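Local coordinates for TIGR00266 family protein (Pseudomonas aeruginosa, PDB 1YOX) that is of unknown function but belongs to the AIM24 family, named for mitochondrial biogenesis and placed in the cupin clan, at residues 110-115 with 182-187. Residues are numbered along the deposited sequence; the frame is centred on the assembly and turned at random.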
# COMPACT_ATOMS: atom_id res chain seq x y z
N GLY C 110 4.24 26.92 -15.89
CA GLY C 110 4.61 26.09 -17.04
C GLY C 110 5.85 25.28 -16.82
O GLY C 110 6.54 24.93 -17.79
N ARG C 111 6.16 24.96 -15.56
CA ARG C 111 7.28 24.08 -15.23
C ARG C 111 7.12 23.37 -13.88
O ARG C 111 6.85 24.01 -12.85
CB ARG C 111 8.60 24.83 -15.25
CG ARG C 111 9.84 23.92 -15.19
CD ARG C 111 11.04 24.58 -15.85
NE ARG C 111 11.34 25.87 -15.22
CZ ARG C 111 11.69 26.97 -15.89
NH1 ARG C 111 11.79 26.95 -17.22
NH2 ARG C 111 11.95 28.08 -15.21
N LEU C 112 7.29 22.06 -13.87
CA LEU C 112 7.31 21.38 -12.58
C LEU C 112 8.50 20.46 -12.52
O LEU C 112 8.92 19.90 -13.53
CB LEU C 112 5.98 20.66 -12.29
CG LEU C 112 5.75 19.98 -10.92
CD1 LEU C 112 5.59 20.94 -9.76
CD2 LEU C 112 4.54 19.02 -11.00
N PHE C 113 9.08 20.36 -11.33
CA PHE C 113 10.14 19.42 -11.02
C PHE C 113 9.57 18.21 -10.30
O PHE C 113 8.74 18.34 -9.38
CB PHE C 113 11.21 20.10 -10.18
CG PHE C 113 11.92 21.21 -10.92
CD1 PHE C 113 11.45 22.52 -10.84
CD2 PHE C 113 13.02 20.93 -11.73
CE1 PHE C 113 12.10 23.56 -11.56
CE2 PHE C 113 13.67 21.96 -12.44
CZ PHE C 113 13.22 23.27 -12.35
N CYS C 114 10.02 17.04 -10.72
CA CYS C 114 9.34 15.83 -10.32
C CYS C 114 10.32 14.71 -10.10
O CYS C 114 11.10 14.43 -10.98
CB CYS C 114 8.40 15.43 -11.45
SG CYS C 114 7.21 14.31 -10.90
N GLN C 115 10.27 14.06 -8.93
CA GLN C 115 11.04 12.81 -8.76
C GLN C 115 10.57 11.80 -9.80
O GLN C 115 9.39 11.64 -10.03
CB GLN C 115 10.94 12.24 -7.35
CG GLN C 115 12.06 11.19 -7.10
CD GLN C 115 11.89 10.34 -5.85
OE1 GLN C 115 11.28 10.78 -4.86
NE2 GLN C 115 12.47 9.12 -5.88
N LEU C 182 10.68 13.64 -1.36
CA LEU C 182 10.34 14.72 -2.29
C LEU C 182 9.62 14.24 -3.55
O LEU C 182 10.22 13.60 -4.41
CB LEU C 182 11.60 15.51 -2.67
CG LEU C 182 11.47 16.88 -3.38
CD1 LEU C 182 10.57 17.81 -2.63
CD2 LEU C 182 12.86 17.52 -3.58
N VAL C 183 8.35 14.57 -3.67
CA VAL C 183 7.59 14.30 -4.89
C VAL C 183 7.89 15.29 -6.01
O VAL C 183 8.43 14.90 -7.06
CB VAL C 183 6.06 14.28 -4.60
CG1 VAL C 183 5.27 13.94 -5.88
CG2 VAL C 183 5.75 13.30 -3.52
N ALA C 184 7.49 16.54 -5.79
CA ALA C 184 7.50 17.61 -6.79
C ALA C 184 7.72 18.98 -6.13
O ALA C 184 7.45 19.15 -4.93
CB ALA C 184 6.16 17.61 -7.57
N PHE C 185 8.22 19.94 -6.92
CA PHE C 185 8.31 21.35 -6.51
C PHE C 185 8.36 22.32 -7.70
O PHE C 185 8.82 21.98 -8.80
CB PHE C 185 9.50 21.61 -5.57
CG PHE C 185 10.85 21.26 -6.16
CD1 PHE C 185 11.60 22.23 -6.81
CD2 PHE C 185 11.36 19.98 -6.06
CE1 PHE C 185 12.85 21.93 -7.36
CE2 PHE C 185 12.59 19.67 -6.61
CZ PHE C 185 13.34 20.66 -7.26
N THR C 186 7.87 23.53 -7.45
CA THR C 186 7.78 24.60 -8.43
C THR C 186 9.13 25.31 -8.50
O THR C 186 10.05 24.97 -7.75
CB THR C 186 6.73 25.64 -7.96
OG1 THR C 186 7.08 26.11 -6.64
CG2 THR C 186 5.35 25.01 -7.88
N ASP C 187 9.24 26.30 -9.38
CA ASP C 187 10.41 27.20 -9.43
C ASP C 187 10.47 28.04 -8.15
O ASP C 187 9.48 28.14 -7.43
CB ASP C 187 10.32 28.13 -10.64
CG ASP C 187 10.87 27.50 -11.91
OD1 ASP C 187 12.07 27.12 -11.94
OD2 ASP C 187 10.11 27.39 -12.90
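Phe113 and Phe185 form a hydrogen-bonded pair where strands 111-115 and 182-185 run antiparallel in the middle of a six-stranded sheet. Phe113 N bonds to Phe185 O, and Phe113 O accepts from Phe185 N, both at 3.0 Å. The two rings are nearly parallel, with planes 12° apart, but slid so far that they barely overlap. Phe113 CB sits over the centre of the Phe185 ring, 3.7 Å from the centroid, in a CH-pi contact. Phe185 gets there with CG between the backbone N and carbonyl carbon (chi1 60°), which brings CE1 and CZ against Phe113 CB.

The other face of the sheet carries Leu112, Cys114 and Ala184. Leu112 CD1 packs on Ala184 CB at 4.0 Å, and strand 156-162 covers Leu112 and Cys114. Val183 and Ala184 form a classic beta bulge opposite Trp221. On the side of strand 111-115, Val183 O accepts a nearly straight bond from Gln115 N at 2.8 Å.

At the far end, Arg111 forms a salt bridge with Asp187, the guanidinium and carboxylate planes being perpendicular. Arg111 NE and NH2 both make weak bonds to Asp187 OD2, while Asp187 OD1 lies at the edge of the Phe113 ring, 3.6 Å from CE1.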